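PDB 1XKN: putative peptidyl-arginine deiminase from Chlorobium tepidum, which probably acts as a hydrolase of the agmatine and protein-arginine deiminase family, converting the guanidinium group of its substrate to a ureido group. Local coordinates for residues 217-222 and 286-291; 227-232 and 263-268; 267-272 and 311-316; 280-285 and 330-335. All blocks are in the same frame, centred on the assembly; numbering follows the deposited sequence.

Interaction 1 (217-222 and 286-291); sequences HVDDMA and YANFYI
Asp220 and Asn288 bring two turning chains together, their CA atoms 5.1 Å apart: residues 218-220 form a short 3-10 segment, and an inverse gamma turn centred on Asn288 faces it. The methyl of Ala287 is directed toward residues 217-222 and rests against the peptide that joins Asp220 to Met221, with Ala287 CB 3.6 Å from Met221 N. That nitrogen is already used, since Met221 N and Ala222 N both donate to Val218 O, so the methyl meets a peptide whose N-H is satisfied. Next to it, Asn288 CA makes a weak C-H...O approach to Asp219 O at 3.3 Å. The side chain of Asn288, with CG swung away from its own N (chi1 -150°), lies beside the Asp219 carbonyl and the carboxylates of Asp219 and Asp220. Its amide plane stands nearly square to the Asp219 carboxylate, 86° apart, and is turned 46° from that of Asp220, beside which it runs in the same direction. Asp219 OD2 has its main partner elsewhere, in His338 ND1. The carbonyl oxygens of Asp219 and Ala287 lie 3.4 Å apart with no proton to share, and Arg223, which bonds Ala287 O, probably eases their repulsion. His217-Val218-Asp219 matches the His-X-Asp signature of guanidine-modifying enzymes, and the nearby Cys339, touched by Asn288, suits the thiol such enzymes use. In chemical terms, Ala287 and Asn288 set a methyl and an amide against a buried, oxygen-rich turn beside the probable active site.

Interaction 2 (227-232 and 263-268); sequences ENTVVI and PLNIVK
Thr229 to Ile232 pair in parallel with Asn265 to Lys268, as the two strands of a beta-alpha-beta unit whose connection carries helix 243-253; the strand axes run 4.7 Å apart and 26° off parallel. The backbone ladder has four hydrogen bonds. Asn265 N donates to Asn228 O, Val230 N to Asn265 O, Val267 N to Val230 O and Ile232 N to Val267 O, so that Asn265 and Val267 each give and take a bond. Thr229 CA and Val231 CA add C-H...O approaches to Asn265 O and Val267 O, the carbonyls that also accept Val230 N and Ile232 N.

Apolar contacts differ on the two faces of the sheet. On that of Val230 and Ile232, Ile266 bridges both: its CD1 lies 4.2 Å from Val230 CB, and its CG2 meets Ile232 CG2 at 3.7 Å. Helix 243-253 covers Ile232 and Ile266 through Leu253. On the other face Val231 and Val267 run alongside each other, with Val231 CG1 3.8 Å from Val267 CB; helix 305-316 packs there.

Polar side chains gather at the start of the pair, where Asn265 is exposed and Thr229 buried. The amides of Asn228 and Asn265 stand nearly perpendicular, 84° apart, and make no hydrogen bond with each other. Thr229 OG1 is bonded to Asn226 OD1 and comes within 3.5 Å of Asn265 CB. Its methyl, set anti to the backbone N, brings Thr229 CG2 to 3.7 Å from Val267 CG2.

Interaction 3 (267-272 and 311-316); sequences VKLPMP and DILQQC
Ile312 makes most of this contact: it projects from helix 311-316 toward the end of strand 267-269 and meets Val267, Lys268, Leu269 and Pro270. Strand and helix run roughly antiparallel, their N-to-C directions 150° apart and their axes 9.4 Å from each other at closest, the spacing of a helix laid on a sheet.

The tight part centres on the two ends of the Ile312 side chain. Its CG2 branch, anti to the backbone N (CG1 has chi1 -69°), lies between two strand residues, with Ile312 CG2 3.6 Å from Leu269 CD2 and 3.8 Å from Val267 CG1. The Val267 and Leu269 side chains run alongside that of Ile312, antiparallel to it. The other end reaches across to the strand's end: Ile312 CD1 touches Lys268 O at 3.5 Å and meets Pro270 CD at 3.7 Å. Deeper in, the buried pair Leu269 and Leu313 cross at about a right angle, Leu269 CD1 to Leu313 CD2 being 4.2 Å.

Packing is slacker at the other end of the helix segment, where Cys316 SG stands 4.3 Å from Val267 CG1. On the solvent side the exposed Lys268 turns its side chain away from the helix, with NZ bonded to Tyr250 OH on the opposite face of the sheet.

Apart from the one carbonyl met by a methyl, everything that joins residues 311-316 to 267-270 is hydrocarbon or sulfur, so this part of the helix is held by burial and shape; a directional bond comes only beyond it, where Met271 O accepts from Arg305 NH1 at the helix start.

Interaction 4 (280-285 and 330-335); sequences ERLPAS and LIWGLG
Leu334 N donates to Ile331 O over 2.8 Å, a bond that tightens the turn at the end of 3-10 segment 330-333 and presents Ile331, Trp332 and Leu334 to residues 280-285. Leu282 fits among all three. Its CD1 packs on Ile331 CG2, while Leu282 CD2 comes to 3.5 Å from Trp332 CE3, lying in the plane of the indole at its edge. Glu280 approaches the same rim further out: OE1 of Glu280 is 3.6 Å from Trp332 CH2, with the carboxylate tilted 54° to the ring. Trp332 is fixed from outside as well, by a bond from NE1 to Pro30 O, by Lys32 in a cation-pi contact and by the edge-to-face ring of Tyr277.

On the other flank, an inverse gamma turn centred on Pro283 bends the chain around Ile331. With CG1 anti to the backbone N (chi1 -162°) and chi2 at 59°, Ile331 CD1 comes to 3.6 Å from Pro283 O. The proline ring itself packs on Leu334, Pro283 CD to Leu334 CD2 being 3.9 Å.

The chemistry is thus mainly apolar docking of a strand end and the loop after it on a 3-10 turn, with an indole whose slightly positive C-H edge may suit the Glu280 carboxylate.

How the interactions relate
Interactions 2 and 3 share Val267 and Lys268 and lie 11 Å apart between centres; the ladder of the first runs on as Leu269 N meets Ile232 O at 2.9 Å, and Val231 touches Cys316. Interaction 1 sits nearer the middle of the chain, its centre 11 Å from interaction 3 and 13 Å from both interactions 2 and 4. Phe289 links it to Val231 and Leu313, Tyr286 lies against residues 270-272, and Ser285 OG is hydrogen-bonded to Asp220 O (2.7 Å). Pro272 CD meets Ala284 O at 3.5 Å, joining interactions 3 and 4, whereas interactions 2 and 4 do not touch. The probable active site lies beside interaction 1; the sodium ion is bound elsewhere, by Asn117, Trp118 and Asn134.

Interaction 1 (217-222 and 286-291)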
loop_
_atom_site.group_PDB
_atom_site.type_symbol
_atom_site.label_atom_id
_atom_site.label_comp_id
_atom_site.label_asym_id
_atom_site.label_seq_id
_atom_site.Cartn_x
_atom_site.Cartn_y
_atom_site.Cartn_z
ATOM N N HIS A 217 0.847 -4.758 9.922
ATOM C CA HIS A 217 0.739 -3.622 9.008
ATOM C C HIS A 217 -0.587 -2.902 9.173
ATOM O O HIS A 217 -1.648 -3.525 9.223
ATOM C CB HIS A 217 0.872 -4.067 7.556
ATOM C CG HIS A 217 2.269 -3.987 7.032
ATOM N ND1 HIS A 217 2.583 -4.241 5.715
ATOM C CD2 HIS A 217 3.436 -3.684 7.647
ATOM C CE1 HIS A 217 3.885 -4.097 5.541
ATOM N NE2 HIS A 217 4.425 -3.760 6.698
ATOM N N VAL A 218 -0.519 -1.580 9.232
ATOM C CA VAL A 218 -1.711 -0.772 9.397
ATOM C C VAL A 218 -2.623 -0.908 8.182
ATOM O O VAL A 218 -3.847 -0.862 8.317
ATOM C CB VAL A 218 -1.340 0.722 9.610
ATOM C CG1 VAL A 218 -0.800 1.333 8.324
ATOM C CG2 VAL A 218 -2.548 1.491 10.119
ATOM N N ASP A 219 -2.042 -1.115 7.001
ATOM C CA ASP A 219 -2.865 -1.214 5.797
ATOM C C ASP A 219 -3.724 -2.477 5.689
ATOM O O ASP A 219 -4.319 -2.745 4.646
ATOM C CB ASP A 219 -2.018 -0.992 4.527
ATOM C CG ASP A 219 -1.229 -2.215 4.091
ATOM O OD1 ASP A 219 -1.095 -3.173 4.873
ATOM O OD2 ASP A 219 -0.733 -2.208 2.935
ATOM N N ASP A 220 -3.796 -3.255 6.766
ATOM C CA ASP A 220 -4.660 -4.433 6.778
ATOM C C ASP A 220 -5.739 -4.144 7.817
ATOM O O ASP A 220 -6.554 -5.010 8.136
ATOM C CB ASP A 220 -3.900 -5.704 7.188
ATOM C CG ASP A 220 -3.178 -6.363 6.025
ATOM O OD1 ASP A 220 -3.639 -6.222 4.876
ATOM O OD2 ASP A 220 -2.159 -7.043 6.269
HETATM N N MSE A 221 -5.765 -2.909 8.316
HETATM C CA MSE A 221 -6.704 -2.554 9.374
HETATM C C MSE A 221 -7.355 -1.164 9.341
HETATM O O MSE A 221 -8.575 -1.045 9.424
HETATM C CB MSE A 221 -5.975 -2.749 10.708
HETATM C CG MSE A 221 -6.762 -2.435 11.956
HETATM SE SE MSE A 221 -5.738 -2.999 13.494
HETATM C CE MSE A 221 -4.220 -1.830 13.276
ATOM N N ALA A 222 -6.537 -0.120 9.236
ATOM C CA ALA A 222 -7.039 1.248 9.240
ATOM C C ALA A 222 -6.415 2.084 8.131
ATOM O O ALA A 222 -5.222 1.950 7.834
ATOM C CB ALA A 222 -6.770 1.884 10.594
ATOM N N TYR A 286 -10.532 -6.036 3.940
ATOM C CA TYR A 286 -11.007 -5.055 2.976
ATOM C C TYR A 286 -10.254 -3.739 3.101
ATOM O O TYR A 286 -10.330 -2.897 2.211
ATOM C CB TYR A 286 -12.504 -4.801 3.159
ATOM C CG TYR A 286 -13.359 -6.034 2.986
ATOM C CD1 TYR A 286 -13.344 -6.756 1.793
ATOM C CD2 TYR A 286 -14.180 -6.480 4.016
ATOM C CE1 TYR A 286 -14.128 -7.899 1.630
ATOM C CE2 TYR A 286 -14.969 -7.618 3.868
ATOM C CZ TYR A 286 -14.938 -8.322 2.676
ATOM O OH TYR A 286 -15.714 -9.446 2.539
ATOM N N ALA A 287 -9.535 -3.550 4.203
ATOM C CA ALA A 287 -8.780 -2.316 4.388
ATOM C C ALA A 287 -7.592 -2.273 3.434
ATOM O O ALA A 287 -6.993 -1.217 3.227
ATOM C CB ALA A 287 -8.290 -2.200 5.828
ATOM N N ASN A 288 -7.246 -3.421 2.858
ATOM C CA ASN A 288 -6.118 -3.484 1.941
ATOM C C ASN A 288 -6.553 -3.126 0.518
ATOM O O ASN A 288 -6.213 -3.813 -0.445
ATOM C CB ASN A 288 -5.487 -4.885 1.981
ATOM C CG ASN A 288 -3.995 -4.861 1.675
ATOM O OD1 ASN A 288 -3.197 -4.305 2.438
ATOM N ND2 ASN A 288 -3.615 -5.456 0.556
ATOM N N PHE A 289 -7.302 -2.034 0.407
ATOM C CA PHE A 289 -7.790 -1.536 -0.876
ATOM C C PHE A 289 -6.798 -0.509 -1.416
ATOM O O PHE A 289 -5.919 -0.040 -0.692
ATOM C CB PHE A 289 -9.171 -0.880 -0.706
ATOM C CG PHE A 289 -9.182 0.317 0.222
ATOM C CD1 PHE A 289 -8.773 1.573 -0.226
ATOM C CD2 PHE A 289 -9.593 0.183 1.544
ATOM C CE1 PHE A 289 -8.778 2.675 0.632
ATOM C CE2 PHE A 289 -9.602 1.277 2.411
ATOM C CZ PHE A 289 -9.192 2.528 1.955
ATOM N N TYR A 290 -6.930 -0.167 -2.694
ATOM C CA TYR A 290 -6.047 0.821 -3.295
ATOM C C TYR A 290 -6.869 1.922 -3.948
ATOM O O TYR A 290 -7.817 1.643 -4.688
ATOM C CB TYR A 290 -5.142 0.171 -4.348
ATOM C CG TYR A 290 -4.268 1.167 -5.082
ATOM C CD1 TYR A 290 -3.302 1.914 -4.401
ATOM C CD2 TYR A 290 -4.404 1.366 -6.454
ATOM C CE1 TYR A 290 -2.492 2.830 -5.070
ATOM C CE2 TYR A 290 -3.597 2.285 -7.136
ATOM C CZ TYR A 290 -2.647 3.007 -6.440
ATOM O OH TYR A 290 -1.851 3.905 -7.114
ATOM N N ILE A 291 -6.510 3.172 -3.669
ATOM C CA ILE A 291 -7.212 4.310 -4.251
ATOM C C ILE A 291 -6.478 4.735 -5.522
ATOM O O ILE A 291 -5.302 5.087 -5.466
ATOM C CB ILE A 291 -7.229 5.525 -3.290
ATOM C CG1 ILE A 291 -7.826 5.129 -1.937
ATOM C CG2 ILE A 291 -8.041 6.660 -3.913
ATOM C CD1 ILE A 291 -7.489 6.118 -0.823
#

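Interaction 2 (227-232 and 263-268)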
loop_
_atom_site.group_PDB
_atom_site.type_symbol
_atom_site.label_atom_id
_atom_site.label_comp_id
_atom_site.label_asym_id
_atom_site.label_seq_id
_atom_site.Cartn_x
_atom_site.Cartn_y
_atom_site.Cartn_z
ATOM N N GLU A 227 -8.915 13.912 4.676
ATOM C CA GLU A 227 -8.168 14.662 5.676
ATOM C C GLU A 227 -8.484 14.381 7.144
ATOM O O GLU A 227 -7.580 14.377 7.983
ATOM C CB GLU A 227 -8.331 16.154 5.389
ATOM C CG GLU A 227 -7.216 17.026 5.909
ATOM C CD GLU A 227 -7.116 18.327 5.138
ATOM O OE1 GLU A 227 -8.024 19.177 5.269
ATOM O OE2 GLU A 227 -6.140 18.485 4.377
ATOM N N ASN A 228 -9.752 14.153 7.466
ATOM C CA ASN A 228 -10.113 13.897 8.855
ATOM C C ASN A 228 -10.949 12.647 9.079
ATOM O O ASN A 228 -11.629 12.528 10.097
ATOM C CB ASN A 228 -10.823 15.127 9.448
ATOM C CG ASN A 228 -12.081 15.517 8.688
ATOM O OD1 ASN A 228 -12.564 16.647 8.815
ATOM N ND2 ASN A 228 -12.625 14.594 7.909
ATOM N N THR A 229 -10.881 11.698 8.148
ATOM C CA THR A 229 -11.658 10.473 8.291
ATOM C C THR A 229 -10.830 9.206 8.128
ATOM O O THR A 229 -10.082 9.056 7.163
ATOM C CB THR A 229 -12.822 10.433 7.282
ATOM O OG1 THR A 229 -13.630 11.607 7.447
ATOM C CG2 THR A 229 -13.685 9.199 7.516
ATOM N N VAL A 230 -10.973 8.299 9.088
ATOM C CA VAL A 230 -10.261 7.032 9.063
ATOM C C VAL A 230 -11.253 5.884 9.000
ATOM O O VAL A 230 -12.234 5.860 9.748
ATOM C CB VAL A 230 -9.397 6.839 10.328
ATOM C CG1 VAL A 230 -8.742 5.458 10.314
ATOM C CG2 VAL A 230 -8.335 7.917 10.399
ATOM N N VAL A 231 -11.017 4.950 8.086
ATOM C CA VAL A 231 -11.874 3.781 7.994
ATOM C C VAL A 231 -11.110 2.683 8.716
ATOM O O VAL A 231 -9.896 2.548 8.549
ATOM C CB VAL A 231 -12.153 3.351 6.523
ATOM C CG1 VAL A 231 -13.067 4.362 5.858
ATOM C CG2 VAL A 231 -10.852 3.207 5.742
ATOM N N ILE A 232 -11.808 1.924 9.546
ATOM C CA ILE A 232 -11.155 0.850 10.268
ATOM C C ILE A 232 -12.010 -0.403 10.271
ATOM O O ILE A 232 -13.226 -0.350 10.464
ATOM C CB ILE A 232 -10.819 1.258 11.728
ATOM C CG1 ILE A 232 -10.132 0.087 12.441
ATOM C CG2 ILE A 232 -12.081 1.698 12.464
ATOM C CD1 ILE A 232 -9.583 0.420 13.816
ATOM N N PRO A 263 -11.904 15.707 17.071
ATOM C CA PRO A 263 -11.967 14.252 16.897
ATOM C C PRO A 263 -12.043 13.817 15.438
ATOM O O PRO A 263 -12.766 14.409 14.637
ATOM C CB PRO A 263 -13.214 13.857 17.694
ATOM C CG PRO A 263 -14.061 15.097 17.656
ATOM C CD PRO A 263 -13.053 16.199 17.849
ATOM N N LEU A 264 -11.280 12.787 15.091
ATOM C CA LEU A 264 -11.295 12.277 13.729
ATOM C C LEU A 264 -12.601 11.521 13.515
ATOM O O LEU A 264 -13.156 10.951 14.454
ATOM C CB LEU A 264 -10.115 11.324 13.502
ATOM C CG LEU A 264 -8.711 11.919 13.640
ATOM C CD1 LEU A 264 -7.662 10.820 13.510
ATOM C CD2 LEU A 264 -8.512 12.986 12.577
ATOM N N ASN A 265 -13.095 11.532 12.284
ATOM C CA ASN A 265 -14.315 10.814 11.946
ATOM C C ASN A 265 -13.899 9.367 11.726
ATOM O O ASN A 265 -12.952 9.100 10.989
ATOM C CB ASN A 265 -14.928 11.374 10.660
ATOM C CG ASN A 265 -15.344 12.824 10.792
ATOM O OD1 ASN A 265 -14.985 13.661 9.957
ATOM N ND2 ASN A 265 -16.102 13.133 11.835
ATOM N N ILE A 266 -14.602 8.438 12.364
ATOM C CA ILE A 266 -14.270 7.024 12.241
ATOM C C ILE A 266 -15.378 6.251 11.536
ATOM O O ILE A 266 -16.514 6.203 12.011
ATOM C CB ILE A 266 -14.031 6.396 13.631
ATOM C CG1 ILE A 266 -13.059 7.264 14.445
ATOM C CG2 ILE A 266 -13.495 4.980 13.483
ATOM C CD1 ILE A 266 -11.696 7.471 13.808
ATOM N N VAL A 267 -15.044 5.654 10.395
ATOM C CA VAL A 267 -16.004 4.873 9.621
ATOM C C VAL A 267 -15.664 3.396 9.778
ATOM O O VAL A 267 -14.528 2.990 9.538
ATOM C CB VAL A 267 -15.944 5.252 8.122
ATOM C CG1 VAL A 267 -16.857 4.345 7.311
ATOM C CG2 VAL A 267 -16.352 6.707 7.945
ATOM N N LYS A 268 -16.642 2.598 10.188
ATOM C CA LYS A 268 -16.416 1.170 10.371
ATOM C C LYS A 268 -16.507 0.400 9.061
ATOM O O LYS A 268 -17.359 0.678 8.214
ATOM C CB LYS A 268 -17.433 0.576 11.351
ATOM C CG LYS A 268 -17.334 1.090 12.775
ATOM C CD LYS A 268 -18.250 0.288 13.691
ATOM C CE LYS A 268 -18.203 0.802 15.119
ATOM N NZ LYS A 268 -18.790 2.168 15.227
#

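Interaction 3 (267-272 and 311-316)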
loop_
_atom_site.group_PDB
_atom_site.type_symbol
_atom_site.label_atom_id
_atom_site.label_comp_id
_atom_site.label_asym_id
_atom_site.label_seq_id
_atom_site.Cartn_x
_atom_site.Cartn_y
_atom_site.Cartn_z
ATOM N N VAL A 267 -15.044 5.654 10.395
ATOM C CA VAL A 267 -16.004 4.873 9.621
ATOM C C VAL A 267 -15.664 3.396 9.778
ATOM O O VAL A 267 -14.528 2.990 9.538
ATOM C CB VAL A 267 -15.944 5.252 8.122
ATOM C CG1 VAL A 267 -16.857 4.345 7.311
ATOM C CG2 VAL A 267 -16.352 6.707 7.945
ATOM N N LYS A 268 -16.642 2.598 10.188
ATOM C CA LYS A 268 -16.416 1.170 10.371
ATOM C C LYS A 268 -16.507 0.400 9.061
ATOM O O LYS A 268 -17.359 0.678 8.214
ATOM C CB LYS A 268 -17.433 0.576 11.351
ATOM C CG LYS A 268 -17.334 1.090 12.775
ATOM C CD LYS A 268 -18.250 0.288 13.691
ATOM C CE LYS A 268 -18.203 0.802 15.119
ATOM N NZ LYS A 268 -18.790 2.168 15.227
ATOM N N LEU A 269 -15.609 -0.565 8.901
ATOM C CA LEU A 269 -15.592 -1.428 7.730
ATOM C C LEU A 269 -15.704 -2.851 8.249
ATOM O O LEU A 269 -15.214 -3.162 9.333
ATOM C CB LEU A 269 -14.278 -1.277 6.951
ATOM C CG LEU A 269 -14.275 -0.285 5.781
ATOM C CD1 LEU A 269 -12.871 -0.160 5.214
ATOM C CD2 LEU A 269 -15.244 -0.760 4.708
ATOM N N PRO A 270 -16.379 -3.730 7.501
ATOM C CA PRO A 270 -16.481 -5.104 7.988
ATOM C C PRO A 270 -15.161 -5.820 7.738
ATOM O O PRO A 270 -14.276 -5.285 7.066
ATOM C CB PRO A 270 -17.621 -5.680 7.146
ATOM C CG PRO A 270 -17.476 -4.944 5.850
ATOM C CD PRO A 270 -17.186 -3.528 6.287
HETATM N N MSE A 271 -15.019 -7.008 8.315
HETATM C CA MSE A 271 -13.838 -7.830 8.095
HETATM C C MSE A 271 -14.372 -8.957 7.229
HETATM O O MSE A 271 -15.540 -9.319 7.331
HETATM C CB MSE A 271 -13.313 -8.426 9.403
HETATM C CG MSE A 271 -12.343 -7.545 10.174
HETATM SE SE MSE A 271 -10.658 -7.266 9.269
HETATM C CE MSE A 271 -9.933 -9.051 9.551
ATOM N N PRO A 272 -13.538 -9.508 6.343
ATOM C CA PRO A 272 -14.015 -10.604 5.496
ATOM C C PRO A 272 -14.315 -11.807 6.382
ATOM O O PRO A 272 -13.779 -11.907 7.488
ATOM C CB PRO A 272 -12.823 -10.877 4.584
ATOM C CG PRO A 272 -12.151 -9.546 4.488
ATOM C CD PRO A 272 -12.214 -9.035 5.908
ATOM N N ASP A 311 -19.781 -1.063 -0.750
ATOM C CA ASP A 311 -20.741 0.024 -0.591
ATOM C C ASP A 311 -20.233 1.096 0.364
ATOM O O ASP A 311 -20.408 2.290 0.117
ATOM C CB ASP A 311 -22.093 -0.510 -0.104
ATOM C CG ASP A 311 -22.816 -1.330 -1.160
ATOM O OD1 ASP A 311 -22.326 -1.386 -2.306
ATOM O OD2 ASP A 311 -23.879 -1.918 -0.846
ATOM N N ILE A 312 -19.611 0.674 1.460
ATOM C CA ILE A 312 -19.078 1.624 2.427
ATOM C C ILE A 312 -17.965 2.450 1.786
ATOM O O ILE A 312 -17.934 3.670 1.928
ATOM C CB ILE A 312 -18.547 0.897 3.678
ATOM C CG1 ILE A 312 -19.731 0.295 4.445
ATOM C CG2 ILE A 312 -17.771 1.863 4.569
ATOM C CD1 ILE A 312 -19.345 -0.594 5.599
ATOM N N LEU A 313 -17.065 1.793 1.065
ATOM C CA LEU A 313 -15.983 2.517 0.412
ATOM C C LEU A 313 -16.515 3.409 -0.712
ATOM O O LEU A 313 -15.943 4.460 -1.003
ATOM C CB LEU A 313 -14.923 1.538 -0.106
ATOM C CG LEU A 313 -14.105 0.922 1.041
ATOM C CD1 LEU A 313 -13.232 -0.220 0.536
ATOM C CD2 LEU A 313 -13.249 2.009 1.681
ATOM N N GLN A 314 -17.618 3.004 -1.335
ATOM C CA GLN A 314 -18.201 3.815 -2.397
ATOM C C GLN A 314 -18.728 5.112 -1.780
ATOM O O GLN A 314 -18.714 6.170 -2.415
ATOM C CB GLN A 314 -19.332 3.058 -3.102
ATOM C CG GLN A 314 -19.961 3.844 -4.242
ATOM C CD GLN A 314 -18.975 4.170 -5.345
ATOM O OE1 GLN A 314 -18.720 3.352 -6.235
ATOM N NE2 GLN A 314 -18.398 5.366 -5.285
ATOM N N GLN A 315 -19.193 5.020 -0.536
ATOM C CA GLN A 315 -19.695 6.188 0.189
ATOM C C GLN A 315 -18.527 7.124 0.511
ATOM O O GLN A 315 -18.664 8.349 0.454
ATOM C CB GLN A 315 -20.384 5.741 1.481
ATOM C CG GLN A 315 -21.689 4.988 1.251
ATOM C CD GLN A 315 -22.076 4.102 2.424
ATOM O OE1 GLN A 315 -21.595 4.283 3.543
ATOM N NE2 GLN A 315 -22.958 3.141 2.172
ATOM N N CYS A 316 -17.375 6.542 0.838
ATOM C CA CYS A 316 -16.183 7.325 1.160
ATOM C C CYS A 316 -15.564 8.000 -0.064
ATOM O O CYS A 316 -14.921 9.043 0.057
ATOM C CB CYS A 316 -15.130 6.438 1.831
ATOM S SG CYS A 316 -15.600 5.800 3.462
#

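Interaction 4 (280-285 and 330-335)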
loop_
_atom_site.group_PDB
_atom_site.type_symbol
_atom_site.label_atom_id
_atom_site.label_comp_id
_atom_site.label_asym_id
_atom_site.label_seq_id
_atom_site.Cartn_x
_atom_site.Cartn_y
_atom_site.Cartn_z
ATOM N N GLU A 280 -4.304 -22.838 7.552
ATOM C CA GLU A 280 -3.755 -21.623 8.143
ATOM C C GLU A 280 -4.641 -20.412 7.880
ATOM O O GLU A 280 -5.159 -20.232 6.777
ATOM C CB GLU A 280 -2.357 -21.343 7.586
ATOM C CG GLU A 280 -1.427 -22.552 7.583
ATOM C CD GLU A 280 -0.021 -22.218 7.113
ATOM O OE1 GLU A 280 0.145 -21.254 6.334
ATOM O OE2 GLU A 280 0.924 -22.933 7.511
ATOM N N ARG A 281 -4.809 -19.583 8.906
ATOM C CA ARG A 281 -5.611 -18.369 8.794
ATOM C C ARG A 281 -4.834 -17.375 7.929
ATOM O O ARG A 281 -3.639 -17.161 8.141
ATOM C CB ARG A 281 -5.860 -17.784 10.193
ATOM C CG ARG A 281 -6.758 -16.547 10.237
ATOM C CD ARG A 281 -8.176 -16.880 9.802
ATOM N NE ARG A 281 -9.108 -15.760 9.945
ATOM C CZ ARG A 281 -9.699 -15.406 11.084
ATOM N NH1 ARG A 281 -9.462 -16.079 12.201
ATOM N NH2 ARG A 281 -10.545 -14.385 11.103
ATOM N N LEU A 282 -5.513 -16.789 6.944
ATOM C CA LEU A 282 -4.898 -15.818 6.047
ATOM C C LEU A 282 -5.360 -14.413 6.445
ATOM O O LEU A 282 -6.486 -14.229 6.902
ATOM C CB LEU A 282 -5.284 -16.120 4.596
ATOM C CG LEU A 282 -5.021 -17.566 4.150
ATOM C CD1 LEU A 282 -5.286 -17.700 2.650
ATOM C CD2 LEU A 282 -3.585 -17.958 4.469
ATOM N N PRO A 283 -4.493 -13.403 6.270
ATOM C CA PRO A 283 -4.795 -12.008 6.619
ATOM C C PRO A 283 -5.699 -11.243 5.653
ATOM O O PRO A 283 -5.367 -10.142 5.216
ATOM C CB PRO A 283 -3.409 -11.386 6.734
ATOM C CG PRO A 283 -2.659 -12.082 5.641
ATOM C CD PRO A 283 -3.115 -13.530 5.758
ATOM N N ALA A 284 -6.849 -11.827 5.336
ATOM C CA ALA A 284 -7.804 -11.197 4.430
ATOM C C ALA A 284 -8.412 -9.956 5.079
ATOM O O ALA A 284 -8.896 -10.012 6.211
ATOM C CB ALA A 284 -8.906 -12.188 4.073
ATOM N N SER A 285 -8.394 -8.838 4.361
ATOM C CA SER A 285 -8.953 -7.602 4.890
ATOM C C SER A 285 -9.341 -6.606 3.808
ATOM O O SER A 285 -8.579 -6.358 2.874
ATOM C CB SER A 285 -7.959 -6.934 5.839
ATOM O OG SER A 285 -8.468 -5.688 6.282
ATOM N N LEU A 330 -4.832 -14.625 -4.270
ATOM C CA LEU A 330 -3.744 -13.687 -4.038
ATOM C C LEU A 330 -3.350 -13.645 -2.566
ATOM O O LEU A 330 -2.163 -13.627 -2.236
ATOM C CB LEU A 330 -4.137 -12.282 -4.501
ATOM C CG LEU A 330 -3.062 -11.206 -4.318
ATOM C CD1 LEU A 330 -1.831 -11.563 -5.142
ATOM C CD2 LEU A 330 -3.614 -9.847 -4.744
ATOM N N ILE A 331 -4.349 -13.649 -1.687
ATOM C CA ILE A 331 -4.122 -13.570 -0.245
ATOM C C ILE A 331 -3.255 -14.685 0.353
ATOM O O ILE A 331 -2.776 -14.565 1.483
ATOM C CB ILE A 331 -5.479 -13.473 0.515
ATOM C CG1 ILE A 331 -5.250 -12.948 1.935
ATOM C CG2 ILE A 331 -6.165 -14.823 0.558
ATOM C CD1 ILE A 331 -4.585 -11.579 1.984
ATOM N N TRP A 332 -3.052 -15.763 -0.399
ATOM C CA TRP A 332 -2.208 -16.863 0.066
ATOM C C TRP A 332 -0.777 -16.323 0.142
ATOM O O TRP A 332 0.082 -16.895 0.812
ATOM C CB TRP A 332 -2.297 -18.045 -0.910
ATOM C CG TRP A 332 -1.421 -19.237 -0.588
ATOM C CD1 TRP A 332 -0.685 -19.967 -1.478
ATOM C CD2 TRP A 332 -1.214 -19.849 0.697
ATOM N NE1 TRP A 332 -0.030 -20.991 -0.831
ATOM C CE2 TRP A 332 -0.337 -20.943 0.503
ATOM C CE3 TRP A 332 -1.683 -19.582 1.988
ATOM C CZ2 TRP A 332 0.082 -21.766 1.553
ATOM C CZ3 TRP A 332 -1.267 -20.402 3.037
ATOM C CH2 TRP A 332 -0.391 -21.483 2.810
ATOM N N GLY A 333 -0.541 -15.206 -0.547
ATOM C CA GLY A 333 0.767 -14.570 -0.533
ATOM C C GLY A 333 0.921 -13.717 0.717
ATOM O O GLY A 333 1.989 -13.154 0.975
ATOM N N LEU A 334 -0.169 -13.620 1.480
ATOM C CA LEU A 334 -0.236 -12.878 2.737
ATOM C C LEU A 334 -0.340 -11.360 2.578
ATOM O O LEU A 334 -0.019 -10.596 3.492
ATOM C CB LEU A 334 0.955 -13.250 3.634
ATOM C CG LEU A 334 1.196 -14.760 3.774
ATOM C CD1 LEU A 334 2.400 -14.997 4.673
ATOM C CD2 LEU A 334 -0.040 -15.449 4.350
ATOM N N GLY A 335 -0.808 -10.940 1.407
ATOM C CA GLY A 335 -0.992 -9.531 1.101
ATOM C C GLY A 335 -1.992 -9.447 -0.039
ATOM O O GLY A 335 -2.186 -10.434 -0.751
#